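Long-range contacts in terminal oxygenase component of carbazole 1,9a-dioxygenase (Sphingomonas, PDB 3GKQ), which probably catalyses the dioxygenation of carbazole at a non-haem iron, with electrons delivered through a Rieske [2Fe-2S] cluster: residues L196-L205 / I250-V259; D211-V219 / R361-L369. All coordinates share one frame; numbering follows the deposited sequence.

Contact 1: L196-L205 / I250-V259; sequences LDGNDIALPL and IQGHMGSKMV
His-253 lies with one ring face against Leu-196, whose CB stands 3.5 Å from the ring centroid and 10° off its normal, a CH-pi contact. The imidazole is extended away from its own backbone N (chi1 -177°), which lays it along the end of helix 194-198 with both ring nitrogens directed at oxygens of 196-205. His-253 NE2 gives a fairly straight hydrogen bond of 2.6 Å to Asp-197 OD1, which lies in the ring plane; ND1 makes a weak, bent one to Ile-201 O. Together they fix the ring's rotation, and the carboxylate would probably favour a protonated imidazole. The backbones of Leu-203 and His-253 form an antiparallel hydrogen-bonded pair, with Leu-203 N 2.8 Å from His-253 O. The backbones come closest at Ala-202 and Gly-255, CA to CA 3.9 Å, where the glycine lies directly against Ile-201 and Ala-202. Toward buried Ile-201 and Asn-199, the side chains of Ile-201 and Val-259 cross at about a right angle, CG1 to CG2, and the extended Lys-257 chain crosses Asn-199 to place Lys-257 NZ 2.7 Å from Asn-199 OD1. The solvent side is looser and watery. Asp-200 OD2 accepts a hydrogen bond from Ser-256 N from above the carboxylate plane, while OD1 accepts from two waters, one bridging to Met-254 O at 2.7 Å and the other to Ser-256 OG. Further along, Leu-205 CD1 rests 3.6 Å from Ile-250 CG2. Both segments flank strand 236-244, to which Leu-205, Ile-250 and Gly-252 bond through their backbones; Asp-278 holds Lys-257 and Asn-199, Leu-203 packs on the iron ligand His-190, and Ile-250 touches Tyr-86 of a neighbouring subunit.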
ATOM      1  N   LEU A 196      -3.421 -13.901 -36.613  1.00 38.38           N
ATOM      2  CA  LEU A 196      -3.506 -15.182 -37.307  1.00 38.34           C
ATOM      3  C   LEU A 196      -4.253 -15.092 -38.639  1.00 38.16           C
ATOM      4  O   LEU A 196      -3.669 -15.345 -39.692  1.00 37.03           O
ATOM      5  CB  LEU A 196      -4.156 -16.220 -36.388  1.00 37.66           C
ATOM      6  CG  LEU A 196      -3.489 -16.320 -35.007  1.00 37.92           C
ATOM      7  CD1 LEU A 196      -4.090 -17.480 -34.224  1.00 35.79           C
ATOM      8  CD2 LEU A 196      -1.979 -16.515 -35.168  1.00 35.63           C
ATOM      9  N   ASP A 197      -5.534 -14.743 -38.597  1.00 38.42           N
ATOM     10  CA  ASP A 197      -6.301 -14.605 -39.830  1.00 40.23           C
ATOM     11  C   ASP A 197      -5.807 -13.349 -40.540  1.00 41.76           C
ATOM     12  O   ASP A 197      -5.700 -13.316 -41.766  1.00 42.52           O
ATOM     13  CB  ASP A 197      -7.797 -14.463 -39.537  1.00 37.85           C
ATOM     14  CG  ASP A 197      -8.448 -15.775 -39.148  1.00 37.64           C
ATOM     15  OD1 ASP A 197      -7.782 -16.829 -39.217  1.00 37.85           O
ATOM     16  OD2 ASP A 197      -9.637 -15.752 -38.775  1.00 40.34           O
ATOM     17  N   GLY A 198      -5.492 -12.328 -39.747  1.00 41.09           N
ATOM     18  CA  GLY A 198      -5.021 -11.065 -40.285  1.00 40.53           C
ATOM     19  C   GLY A 198      -3.787 -11.133 -41.166  1.00 40.88           C
ATOM     20  O   GLY A 198      -3.557 -10.231 -41.969  1.00 42.51           O
ATOM     21  N   ASN A 199      -2.984 -12.182 -41.035  1.00 41.00           N
ATOM     22  CA  ASN A 199      -1.790 -12.281 -41.862  1.00 40.79           C
ATOM     23  C   ASN A 199      -1.493 -13.709 -42.304  1.00 39.85           C
ATOM     24  O   ASN A 199      -0.349 -14.051 -42.602  1.00 39.23           O
ATOM     25  CB  ASN A 199      -0.587 -11.683 -41.122  1.00 43.08           C
ATOM     26  CG  ASN A 199       0.623 -11.494 -42.027  1.00 45.11           C
ATOM     27  OD1 ASN A 199       0.496 -11.029 -43.160  1.00 45.82           O
ATOM     28  ND2 ASN A 199       1.803 -11.840 -41.527  1.00 44.56           N
ATOM     29  N   ASP A 200      -2.533 -14.539 -42.345  1.00 40.65           N
ATOM     30  CA  ASP A 200      -2.409 -15.932 -42.774  1.00 40.74           C
ATOM     31  C   ASP A 200      -1.203 -16.628 -42.144  1.00 40.32           C
ATOM     32  O   ASP A 200      -0.420 -17.296 -42.830  1.00 39.60           O
ATOM     33  CB  ASP A 200      -2.318 -15.983 -44.309  1.00 43.63           C
ATOM     34  CG  ASP A 200      -2.257 -17.403 -44.851  1.00 46.01           C
ATOM     35  OD1 ASP A 200      -3.097 -18.235 -44.449  1.00 45.52           O
ATOM     36  OD2 ASP A 200      -1.368 -17.684 -45.686  1.00 48.97           O
ATOM     37  N   ILE A 201      -1.062 -16.473 -40.829  1.00 39.09           N
ATOM     38  CA  ILE A 201       0.044 -17.081 -40.097  1.00 37.13           C
ATOM     39  C   ILE A 201      -0.269 -18.497 -39.647  1.00 35.68           C
ATOM     40  O   ILE A 201      -1.376 -18.785 -39.198  1.00 37.59           O
ATOM     41  CB  ILE A 201       0.420 -16.241 -38.836  1.00 39.49           C
ATOM     42  CG1 ILE A 201       1.544 -15.264 -39.177  1.00 39.62           C
ATOM     43  CG2 ILE A 201       0.873 -17.147 -37.699  1.00 38.83           C
ATOM     44  CD1 ILE A 201       1.148 -14.197 -40.118  1.00 41.77           C
ATOM     45  N   ALA A 202       0.711 -19.382 -39.774  1.00 33.13           N
ATOM     46  CA  ALA A 202       0.539 -20.754 -39.327  1.00 34.34           C
ATOM     47  C   ALA A 202       1.008 -20.788 -37.867  1.00 34.75           C
ATOM     48  O   ALA A 202       2.195 -20.616 -37.590  1.00 35.34           O
ATOM     49  CB  ALA A 202       1.380 -21.694 -40.168  1.00 32.71           C
ATOM     50  N   LEU A 203       0.075 -20.985 -36.942  1.00 33.75           N
ATOM     51  CA  LEU A 203       0.415 -21.042 -35.524  1.00 32.53           C
ATOM     52  C   LEU A 203      -0.183 -22.283 -34.875  1.00 32.47           C
ATOM     53  O   LEU A 203      -1.400 -22.400 -34.725  1.00 33.35           O
ATOM     54  CB  LEU A 203      -0.093 -19.800 -34.798  1.00 32.02           C
ATOM     55  CG  LEU A 203       0.339 -19.685 -33.333  1.00 35.15           C
ATOM     56  CD1 LEU A 203       1.840 -19.412 -33.273  1.00 34.25           C
ATOM     57  CD2 LEU A 203      -0.431 -18.564 -32.654  1.00 34.37           C
ATOM     58  N   PRO A 204       0.673 -23.230 -34.482  1.00 31.83           N
ATOM     59  CA  PRO A 204       0.205 -24.460 -33.847  1.00 32.67           C
ATOM     60  C   PRO A 204      -0.219 -24.211 -32.402  1.00 33.68           C
ATOM     61  O   PRO A 204      -0.096 -23.093 -31.891  1.00 32.22           O
ATOM     62  CB  PRO A 204       1.420 -25.371 -33.940  1.00 31.93           C
ATOM     63  CG  PRO A 204       2.555 -24.402 -33.763  1.00 34.31           C
ATOM     64  CD  PRO A 204       2.140 -23.235 -34.633  1.00 31.90           C
ATOM     65  N   LEU A 205      -0.735 -25.257 -31.761  1.00 34.25           N
ATOM     66  CA  LEU A 205      -1.152 -25.176 -30.367  1.00 37.27           C
ATOM     67  C   LEU A 205       0.092 -25.361 -29.502  1.00 40.37           C
ATOM     68  O   LEU A 205       0.273 -24.666 -28.503  1.00 41.02           O
ATOM     69  CB  LEU A 205      -2.165 -26.280 -30.037  1.00 33.05           C
ATOM     70  CG  LEU A 205      -3.553 -26.198 -30.679  1.00 33.34           C
ATOM     71  CD1 LEU A 205      -4.331 -27.462 -30.361  1.00 34.91           C
ATOM     72  CD2 LEU A 205      -4.292 -24.972 -30.173  1.00 32.38           C
ATOM     73  N   ILE A 250      -9.668 -29.367 -29.391  1.00 30.07           N
ATOM     74  CA  ILE A 250      -9.285 -28.084 -29.957  1.00 29.72           C
ATOM     75  C   ILE A 250      -8.346 -28.209 -31.161  1.00 29.41           C
ATOM     76  O   ILE A 250      -7.682 -29.228 -31.344  1.00 29.30           O
ATOM     77  CB  ILE A 250      -8.621 -27.215 -28.855  1.00 30.86           C
ATOM     78  CG1 ILE A 250      -8.423 -25.780 -29.346  1.00 33.18           C
ATOM     79  CG2 ILE A 250      -7.300 -27.834 -28.446  1.00 28.39           C
ATOM     80  CD1 ILE A 250      -8.010 -24.816 -28.236  1.00 35.85           C
ATOM     81  N   GLN A 251      -8.302 -27.159 -31.974  1.00 30.28           N
ATOM     82  CA  GLN A 251      -7.460 -27.130 -33.163  1.00 32.00           C
ATOM     83  C   GLN A 251      -6.623 -25.859 -33.198  1.00 31.97           C
ATOM     84  O   GLN A 251      -7.030 -24.825 -32.672  1.00 30.99           O
ATOM     85  CB  GLN A 251      -8.325 -27.159 -34.430  1.00 33.10           C
ATOM     86  CG  GLN A 251      -9.285 -28.331 -34.537  1.00 35.26           C
ATOM     87  CD  GLN A 251     -10.242 -28.171 -35.706  1.00 38.45           C
ATOM     88  OE1 GLN A 251     -11.001 -27.204 -35.770  1.00 38.42           O
ATOM     89  NE2 GLN A 251     -10.205 -29.118 -36.638  1.00 38.67           N
ATOM     90  N   GLY A 252      -5.467 -25.940 -33.845  1.00 33.63           N
ATOM     91  CA  GLY A 252      -4.604 -24.784 -33.974  1.00 34.05           C
ATOM     92  C   GLY A 252      -5.056 -23.906 -35.132  1.00 35.35           C
ATOM     93  O   GLY A 252      -6.244 -23.878 -35.481  1.00 33.21           O
ATOM     94  N   HIS A 253      -4.110 -23.192 -35.736  1.00 34.18           N
ATOM     95  CA  HIS A 253      -4.421 -22.295 -36.844  1.00 34.16           C
ATOM     96  C   HIS A 253      -3.423 -22.430 -37.990  1.00 34.49           C
ATOM     97  O   HIS A 253      -2.367 -21.792 -37.991  1.00 34.39           O
ATOM     98  CB  HIS A 253      -4.450 -20.848 -36.332  1.00 33.65           C
ATOM     99  CG  HIS A 253      -4.830 -19.837 -37.370  1.00 33.11           C
ATOM    100  ND1 HIS A 253      -3.992 -19.476 -38.406  1.00 32.04           N
ATOM    101  CD2 HIS A 253      -5.957 -19.100 -37.523  1.00 30.92           C
ATOM    102  CE1 HIS A 253      -4.586 -18.558 -39.149  1.00 31.59           C
ATOM    103  NE2 HIS A 253      -5.779 -18.313 -38.636  1.00 32.38           N
ATOM    104  N   MET A 254      -3.753 -23.270 -38.966  1.00 33.68           N
ATOM    105  CA  MET A 254      -2.881 -23.456 -40.119  1.00 34.19           C
ATOM    106  C   MET A 254      -2.852 -22.176 -40.943  1.00 33.85           C
ATOM    107  O   MET A 254      -3.775 -21.361 -40.886  1.00 33.25           O
ATOM    108  CB  MET A 254      -3.372 -24.615 -40.998  1.00 34.97           C
ATOM    109  CG  MET A 254      -3.295 -25.978 -40.343  1.00 36.57           C
ATOM    110  SD  MET A 254      -3.790 -27.291 -41.469  1.00 37.47           S
ATOM    111  CE  MET A 254      -2.968 -28.689 -40.775  1.00 37.55           C
ATOM    112  N   GLY A 255      -1.780 -22.003 -41.706  1.00 33.93           N
ATOM    113  CA  GLY A 255      -1.642 -20.830 -42.547  1.00 35.99           C
ATOM    114  C   GLY A 255      -0.515 -21.079 -43.527  1.00 36.17           C
ATOM    115  O   GLY A 255       0.112 -22.135 -43.481  1.00 36.57           O
ATOM    116  N   SER A 256      -0.248 -20.124 -44.412  1.00 37.08           N
ATOM    117  CA  SER A 256       0.830 -20.304 -45.377  1.00 40.08           C
ATOM    118  C   SER A 256       2.090 -19.510 -45.033  1.00 41.06           C
ATOM    119  O   SER A 256       3.175 -19.826 -45.521  1.00 41.83           O
ATOM    120  CB  SER A 256       0.343 -19.956 -46.785  1.00 43.50           C
ATOM    121  OG  SER A 256      -0.576 -20.935 -47.248  1.00 44.72           O
ATOM    122  N   LYS A 257       1.955 -18.486 -44.193  1.00 40.95           N
ATOM    123  CA  LYS A 257       3.120 -17.696 -43.791  1.00 40.49           C
ATOM    124  C   LYS A 257       3.769 -18.323 -42.563  1.00 40.14           C
ATOM    125  O   LYS A 257       3.159 -18.398 -41.495  1.00 39.61           O
ATOM    126  CB  LYS A 257       2.723 -16.251 -43.489  1.00 39.64           C
ATOM    127  CG  LYS A 257       2.298 -15.468 -44.713  1.00 40.45           C
ATOM    128  CD  LYS A 257       2.162 -13.986 -44.399  1.00 41.34           C
ATOM    129  CE  LYS A 257       1.846 -13.188 -45.654  1.00 41.18           C
ATOM    130  NZ  LYS A 257       1.841 -11.726 -45.395  1.00 40.44           N
ATOM    131  N   MET A 258       5.007 -18.781 -42.730  1.00 39.61           N
ATOM    132  CA  MET A 258       5.756 -19.416 -41.657  1.00 40.45           C
ATOM    133  C   MET A 258       6.618 -18.405 -40.902  1.00 41.00           C
ATOM    134  O   MET A 258       7.517 -17.786 -41.476  1.00 41.07           O
ATOM    135  CB  MET A 258       6.646 -20.521 -42.230  1.00 41.09           C
ATOM    136  CG  MET A 258       5.930 -21.439 -43.209  1.00 42.83           C
ATOM    137  SD  MET A 258       4.447 -22.182 -42.506  1.00 44.32           S
ATOM    138  CE  MET A 258       5.152 -23.614 -41.693  1.00 43.07           C
ATOM    139  N   VAL A 259       6.340 -18.246 -39.612  1.00 40.48           N
ATOM    140  CA  VAL A 259       7.089 -17.313 -38.775  1.00 39.65           C
ATOM    141  C   VAL A 259       7.639 -18.016 -37.540  1.00 40.07           C
ATOM    142  O   VAL A 259       7.367 -19.197 -37.316  1.00 38.82           O
ATOM    143  CB  VAL A 259       6.206 -16.132 -38.318  1.00 39.16           C
ATOM    144  CG1 VAL A 259       5.857 -15.256 -39.509  1.00 39.45           C
ATOM    145  CG2 VAL A 259       4.945 -16.654 -37.647  1.00 37.49           C
TER
HETATM  146  O   HOH W   1      -4.207 -19.143 -42.417  1.00 45.12           O
HETATM  147  O   HOH W   2      -3.085 -19.951 -46.875  1.00 51.34           O
HETATM  148  O   HOH W   3       4.471 -20.244 -38.618  1.00 38.05           O

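Contact 2: D211-V219 / R361-L369; sequences DPEQLTRSV and RAIIEWRRL
A helix packed beside an edge strand makes this contact: helix 361-369 runs nearly parallel to strand 216-219, at 16° and 9.2 Å between axes, in the catalytic domain of the oxygenase. A salt-bridge network of Glu-213, Arg-361 and Glu-365 ties the helix start to the turn before the strand. Arg-361, bent at its second torsion (chi2 60°), turns its guanidinium end-on to Glu-213, with NH2 3.2 Å from OE1 and NH1 3.1 Å from OE2. Carboxylate and guanidinium planes stand 43° apart, and both oxygens are met from above the carboxylate plane. Arg-361 NE bonds Glu-365 OE2 at 3.2 Å, one helical turn on, so two edges face acids and the rotation is set; Pro-212 CB lies elsewhere on the rim. Pro-212 O stands over the guanidinium face, 2.7 Å from Arg-361 NH1 but at an angle too poor for a hydrogen bond. Thr-216 splits its branches: CG2 packs on Ala-362 CA at 3.6 Å, and OG1 sits 3.4 Å from Glu-365 CG. One water links Thr-216 OG1, Ser-218 OG and Glu-365 OE1; another accepts from Ser-218 OG and donates to Glu-365 OE1 and O. At the strand end Leu-369 CD1 lies 3.9 Å from Val-219 O, a looser van der Waals contact of a methyl with a carbonyl oxygen. Strand 216-219 is one of the two outermost strands of the seven-stranded antiparallel sheet within this chain and bonds to 227-230, whose Val-228 meets both Thr-216 and Leu-369; behind the helix, Ile-363 and Trp-366 pack on helix 174-181.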
ATOM      1  N   ASP A 211      14.680 -35.366 -28.902  1.00 52.51           N
ATOM      2  CA  ASP A 211      15.722 -35.524 -27.894  1.00 52.98           C
ATOM      3  C   ASP A 211      15.957 -34.204 -27.164  1.00 51.25           C
ATOM      4  O   ASP A 211      16.241 -33.179 -27.787  1.00 51.01           O
ATOM      5  CB  ASP A 211      17.027 -35.968 -28.555  1.00 55.58           C
ATOM      6  CG  ASP A 211      17.505 -34.985 -29.609  1.00 58.41           C
ATOM      7  OD1 ASP A 211      16.841 -34.863 -30.665  1.00 60.23           O
ATOM      8  OD2 ASP A 211      18.541 -34.325 -29.377  1.00 60.50           O
ATOM      9  N   PRO A 212      15.853 -34.214 -25.825  1.00 49.96           N
ATOM     10  CA  PRO A 212      16.066 -32.991 -25.043  1.00 48.91           C
ATOM     11  C   PRO A 212      17.423 -32.338 -25.309  1.00 49.09           C
ATOM     12  O   PRO A 212      17.601 -31.138 -25.082  1.00 46.89           O
ATOM     13  CB  PRO A 212      15.922 -33.477 -23.599  1.00 48.99           C
ATOM     14  CG  PRO A 212      16.337 -34.927 -23.677  1.00 49.31           C
ATOM     15  CD  PRO A 212      15.657 -35.377 -24.943  1.00 48.50           C
ATOM     16  N   GLU A 213      18.364 -33.126 -25.823  1.00 49.78           N
ATOM     17  CA  GLU A 213      19.708 -32.631 -26.098  1.00 50.45           C
ATOM     18  C   GLU A 213      19.893 -31.809 -27.378  1.00 50.07           C
ATOM     19  O   GLU A 213      20.889 -31.092 -27.497  1.00 50.84           O
ATOM     20  CB  GLU A 213      20.701 -33.797 -26.085  1.00 52.52           C
ATOM     21  CG  GLU A 213      20.668 -34.621 -24.798  1.00 55.83           C
ATOM     22  CD  GLU A 213      20.793 -33.768 -23.542  1.00 58.69           C
ATOM     23  OE1 GLU A 213      21.788 -33.015 -23.425  1.00 59.51           O
ATOM     24  OE2 GLU A 213      19.898 -33.853 -22.668  1.00 59.70           O
ATOM     25  N   GLN A 214      18.970 -31.902 -28.335  1.00 48.54           N
ATOM     26  CA  GLN A 214      19.116 -31.101 -29.556  1.00 47.56           C
ATOM     27  C   GLN A 214      18.004 -30.068 -29.663  1.00 46.89           C
ATOM     28  O   GLN A 214      17.753 -29.519 -30.742  1.00 46.85           O
ATOM     29  CB  GLN A 214      19.119 -31.973 -30.819  1.00 48.49           C
ATOM     30  CG  GLN A 214      19.855 -31.315 -32.011  1.00 50.94           C
ATOM     31  CD  GLN A 214      19.918 -32.208 -33.251  1.00 52.37           C
ATOM     32  OE1 GLN A 214      20.034 -33.433 -33.139  1.00 52.99           O
ATOM     33  NE2 GLN A 214      19.856 -31.598 -34.438  1.00 49.25           N
ATOM     34  N   LEU A 215      17.344 -29.804 -28.537  1.00 45.68           N
ATOM     35  CA  LEU A 215      16.255 -28.831 -28.493  1.00 45.13           C
ATOM     36  C   LEU A 215      16.812 -27.418 -28.382  1.00 45.06           C
ATOM     37  O   LEU A 215      16.114 -26.442 -28.648  1.00 47.53           O
ATOM     38  CB  LEU A 215      15.329 -29.107 -27.298  1.00 42.53           C
ATOM     39  CG  LEU A 215      14.570 -30.437 -27.259  1.00 41.65           C
ATOM     40  CD1 LEU A 215      13.678 -30.476 -26.025  1.00 41.34           C
ATOM     41  CD2 LEU A 215      13.734 -30.598 -28.527  1.00 39.05           C
ATOM     42  N   THR A 216      18.073 -27.308 -27.987  1.00 43.93           N
ATOM     43  CA  THR A 216      18.693 -26.003 -27.845  1.00 43.04           C
ATOM     44  C   THR A 216      20.155 -26.026 -28.248  1.00 42.32           C
ATOM     45  O   THR A 216      20.767 -27.089 -28.372  1.00 39.50           O
ATOM     46  CB  THR A 216      18.623 -25.492 -26.381  1.00 44.10           C
ATOM     47  OG1 THR A 216      19.439 -26.324 -25.545  1.00 44.14           O
ATOM     48  CG2 THR A 216      17.192 -25.514 -25.865  1.00 43.08           C
ATOM     49  N   ARG A 217      20.699 -24.832 -28.451  1.00 41.41           N
ATOM     50  CA  ARG A 217      22.098 -24.647 -28.794  1.00 42.90           C
ATOM     51  C   ARG A 217      22.529 -23.373 -28.080  1.00 42.18           C
ATOM     52  O   ARG A 217      21.857 -22.350 -28.176  1.00 43.16           O
ATOM     53  CB  ARG A 217      22.279 -24.490 -30.309  1.00 43.95           C
ATOM     54  CG  ARG A 217      23.737 -24.330 -30.730  1.00 47.56           C
ATOM     55  CD  ARG A 217      23.922 -24.532 -32.233  1.00 49.80           C
ATOM     56  NE  ARG A 217      23.304 -23.480 -33.040  1.00 50.71           N
ATOM     57  CZ  ARG A 217      23.780 -22.241 -33.149  1.00 51.91           C
ATOM     58  NH1 ARG A 217      24.886 -21.889 -32.501  1.00 51.34           N
ATOM     59  NH2 ARG A 217      23.154 -21.357 -33.916  1.00 51.95           N
ATOM     60  N   SER A 218      23.633 -23.442 -27.347  1.00 43.14           N
ATOM     61  CA  SER A 218      24.136 -22.281 -26.626  1.00 44.21           C
ATOM     62  C   SER A 218      25.344 -21.673 -27.324  1.00 46.17           C
ATOM     63  O   SER A 218      26.117 -22.377 -27.981  1.00 47.35           O
ATOM     64  CB  SER A 218      24.525 -22.665 -25.196  1.00 43.63           C
ATOM     65  OG  SER A 218      23.383 -22.998 -24.424  1.00 45.63           O
ATOM     66  N   VAL A 219      25.491 -20.361 -27.172  1.00 46.25           N
ATOM     67  CA  VAL A 219      26.599 -19.607 -27.751  1.00 45.70           C
ATOM     68  C   VAL A 219      27.242 -18.885 -26.574  1.00 46.04           C
ATOM     69  O   VAL A 219      26.617 -18.027 -25.949  1.00 45.79           O
ATOM     70  CB  VAL A 219      26.089 -18.573 -28.767  1.00 45.32           C
ATOM     71  CG1 VAL A 219      27.257 -17.827 -29.384  1.00 46.45           C
ATOM     72  CG2 VAL A 219      25.273 -19.270 -29.840  1.00 44.80           C
ATOM     73  N   ARG A 361      12.943 -27.082 -21.431  1.00 30.90           N
ATOM     74  CA  ARG A 361      14.385 -27.302 -21.484  1.00 31.09           C
ATOM     75  C   ARG A 361      15.077 -26.025 -21.961  1.00 30.02           C
ATOM     76  O   ARG A 361      16.175 -25.698 -21.517  1.00 29.94           O
ATOM     77  CB  ARG A 361      14.710 -28.456 -22.441  1.00 33.97           C
ATOM     78  CG  ARG A 361      16.206 -28.666 -22.716  1.00 39.09           C
ATOM     79  CD  ARG A 361      16.991 -28.965 -21.442  1.00 44.29           C
ATOM     80  NE  ARG A 361      18.410 -29.190 -21.716  1.00 50.22           N
ATOM     81  CZ  ARG A 361      18.915 -30.321 -22.200  1.00 52.96           C
ATOM     82  NH1 ARG A 361      18.119 -31.352 -22.468  1.00 55.30           N
ATOM     83  NH2 ARG A 361      20.220 -30.423 -22.426  1.00 54.80           N
ATOM     84  N   ALA A 362      14.421 -25.300 -22.860  1.00 28.89           N
ATOM     85  CA  ALA A 362      14.980 -24.063 -23.396  1.00 28.34           C
ATOM     86  C   ALA A 362      15.163 -22.978 -22.327  1.00 27.29           C
ATOM     87  O   ALA A 362      16.233 -22.378 -22.226  1.00 26.61           O
ATOM     88  CB  ALA A 362      14.096 -23.539 -24.527  1.00 28.21           C
ATOM     89  N   ILE A 363      14.126 -22.724 -21.533  1.00 26.59           N
ATOM     90  CA  ILE A 363      14.216 -21.700 -20.497  1.00 27.21           C
ATOM     91  C   ILE A 363      15.275 -22.090 -19.468  1.00 27.79           C
ATOM     92  O   ILE A 363      15.996 -21.237 -18.947  1.00 28.00           O
ATOM     93  CB  ILE A 363      12.853 -21.477 -19.780  1.00 28.23           C
ATOM     94  CG1 ILE A 363      12.910 -20.197 -18.942  1.00 29.08           C
ATOM     95  CG2 ILE A 363      12.535 -22.639 -18.867  1.00 30.12           C
ATOM     96  CD1 ILE A 363      13.201 -18.945 -19.760  1.00 28.12           C
ATOM     97  N   ILE A 364      15.375 -23.383 -19.184  1.00 27.97           N
ATOM     98  CA  ILE A 364      16.363 -23.870 -18.236  1.00 29.43           C
ATOM     99  C   ILE A 364      17.769 -23.571 -18.754  1.00 29.84           C
ATOM    100  O   ILE A 364      18.653 -23.191 -17.986  1.00 29.72           O
ATOM    101  CB  ILE A 364      16.198 -25.387 -17.998  1.00 31.57           C
ATOM    102  CG1 ILE A 364      14.889 -25.645 -17.248  1.00 33.00           C
ATOM    103  CG2 ILE A 364      17.372 -25.929 -17.192  1.00 32.90           C
ATOM    104  CD1 ILE A 364      14.533 -27.112 -17.127  1.00 37.56           C
ATOM    105  N   GLU A 365      17.976 -23.731 -20.057  1.00 30.30           N
ATOM    106  CA  GLU A 365      19.282 -23.453 -20.643  1.00 30.76           C
ATOM    107  C   GLU A 365      19.594 -21.967 -20.530  1.00 29.29           C
ATOM    108  O   GLU A 365      20.749 -21.580 -20.347  1.00 28.66           O
ATOM    109  CB  GLU A 365      19.329 -23.887 -22.114  1.00 34.18           C
ATOM    110  CG  GLU A 365      19.454 -25.389 -22.305  1.00 40.91           C
ATOM    111  CD  GLU A 365      20.670 -25.960 -21.594  1.00 44.04           C
ATOM    112  OE1 GLU A 365      21.793 -25.471 -21.842  1.00 44.85           O
ATOM    113  OE2 GLU A 365      20.500 -26.896 -20.785  1.00 46.36           O
ATOM    114  N   TRP A 366      18.565 -21.135 -20.643  1.00 28.04           N
ATOM    115  CA  TRP A 366      18.748 -19.692 -20.524  1.00 28.39           C
ATOM    116  C   TRP A 366      19.139 -19.323 -19.088  1.00 27.81           C
ATOM    117  O   TRP A 366      20.065 -18.545 -18.867  1.00 28.18           O
ATOM    118  CB  TRP A 366      17.467 -18.956 -20.939  1.00 27.84           C
ATOM    119  CG  TRP A 366      17.225 -17.670 -20.194  1.00 28.40           C
ATOM    120  CD1 TRP A 366      16.282 -17.451 -19.225  1.00 27.47           C
ATOM    121  CD2 TRP A 366      17.956 -16.444 -20.326  1.00 27.37           C
ATOM    122  NE1 TRP A 366      16.382 -16.167 -18.750  1.00 28.95           N
ATOM    123  CE2 TRP A 366      17.399 -15.525 -19.406  1.00 28.64           C
ATOM    124  CE3 TRP A 366      19.028 -16.032 -21.130  1.00 27.92           C
ATOM    125  CZ2 TRP A 366      17.878 -14.216 -19.268  1.00 28.72           C
ATOM    126  CZ3 TRP A 366      19.505 -14.729 -20.992  1.00 27.77           C
ATOM    127  CH2 TRP A 366      18.929 -13.838 -20.067  1.00 27.70           C
ATOM    128  N   ARG A 367      18.441 -19.895 -18.114  1.00 28.75           N
ATOM    129  CA  ARG A 367      18.729 -19.609 -16.714  1.00 29.35           C
ATOM    130  C   ARG A 367      20.162 -20.007 -16.354  1.00 28.72           C
ATOM    131  O   ARG A 367      20.835 -19.305 -15.597  1.00 26.59           O
ATOM    132  CB  ARG A 367      17.702 -20.321 -15.819  1.00 31.23           C
ATOM    133  CG  ARG A 367      16.300 -20.238 -16.418  1.00 34.89           C
ATOM    134  CD  ARG A 367      15.163 -19.964 -15.452  1.00 36.53           C
ATOM    135  NE  ARG A 367      14.815 -21.104 -14.624  1.00 37.76           N
ATOM    136  CZ  ARG A 367      13.568 -21.475 -14.330  1.00 34.58           C
ATOM    137  NH1 ARG A 367      12.523 -20.810 -14.802  1.00 32.94           N
ATOM    138  NH2 ARG A 367      13.370 -22.513 -13.535  1.00 28.31           N
ATOM    139  N   ARG A 368      20.632 -21.122 -16.908  1.00 28.80           N
ATOM    140  CA  ARG A 368      21.993 -21.589 -16.647  1.00 30.68           C
ATOM    141  C   ARG A 368      23.009 -20.653 -17.300  1.00 29.61           C
ATOM    142  O   ARG A 368      23.985 -20.239 -16.667  1.00 30.34           O
ATOM    143  CB  ARG A 368      22.190 -23.011 -17.190  1.00 33.21           C
ATOM    144  CG  ARG A 368      21.362 -24.079 -16.484  1.00 37.69           C
ATOM    145  CD  ARG A 368      21.432 -25.404 -17.233  1.00 42.35           C
ATOM    146  NE  ARG A 368      22.770 -25.985 -17.199  1.00 48.05           N
ATOM    147  CZ  ARG A 368      23.205 -26.806 -16.246  1.00 49.75           C
ATOM    148  NH1 ARG A 368      22.403 -27.151 -15.245  1.00 50.81           N
ATOM    149  NH2 ARG A 368      24.445 -27.278 -16.288  1.00 50.95           N
ATOM    150  N   LEU A 369      22.777 -20.321 -18.565  1.00 28.43           N
ATOM    151  CA  LEU A 369      23.677 -19.433 -19.293  1.00 28.64           C
ATOM    152  C   LEU A 369      23.701 -18.048 -18.650  1.00 27.96           C
ATOM    153  O   LEU A 369      24.771 -17.482 -18.419  1.00 29.42           O
ATOM    154  CB  LEU A 369      23.252 -19.332 -20.765  1.00 28.47           C
ATOM    155  CG  LEU A 369      24.079 -18.393 -21.657  1.00 29.55           C
ATOM    156  CD1 LEU A 369      24.205 -18.972 -23.057  1.00 29.54           C
ATOM    157  CD2 LEU A 369      23.434 -17.022 -21.696  1.00 26.38           C
TER
HETATM  158  O   HOH W   4      22.216 -25.473 -24.974  1.00 50.44           O
HETATM  159  O   HOH W   5      23.107 -23.118 -21.405  1.00 54.07           O

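How the contacts relate
Both contacts are partly buried, and they share no helix or strand: their centres lie 26 Å apart and their nearest atoms about 14 Å. Contact 1 buries about twice the surface, 809 against 402 Å², and joins mostly loops, with a helix end and a strand end, through backbone bonds, glycine packing and an imidazole covered on one face by a leucine and bonded at its edge to an acid. Contact 2 relies on side chains of a helix and an edge strand, with a salt-bridge network and shared waters but no direct backbone bond between its segments. The side chain of Leu-203 in contact 1 is about 8 Å from the bound iron, that of Ala-362 in contact 2 about 13 Å.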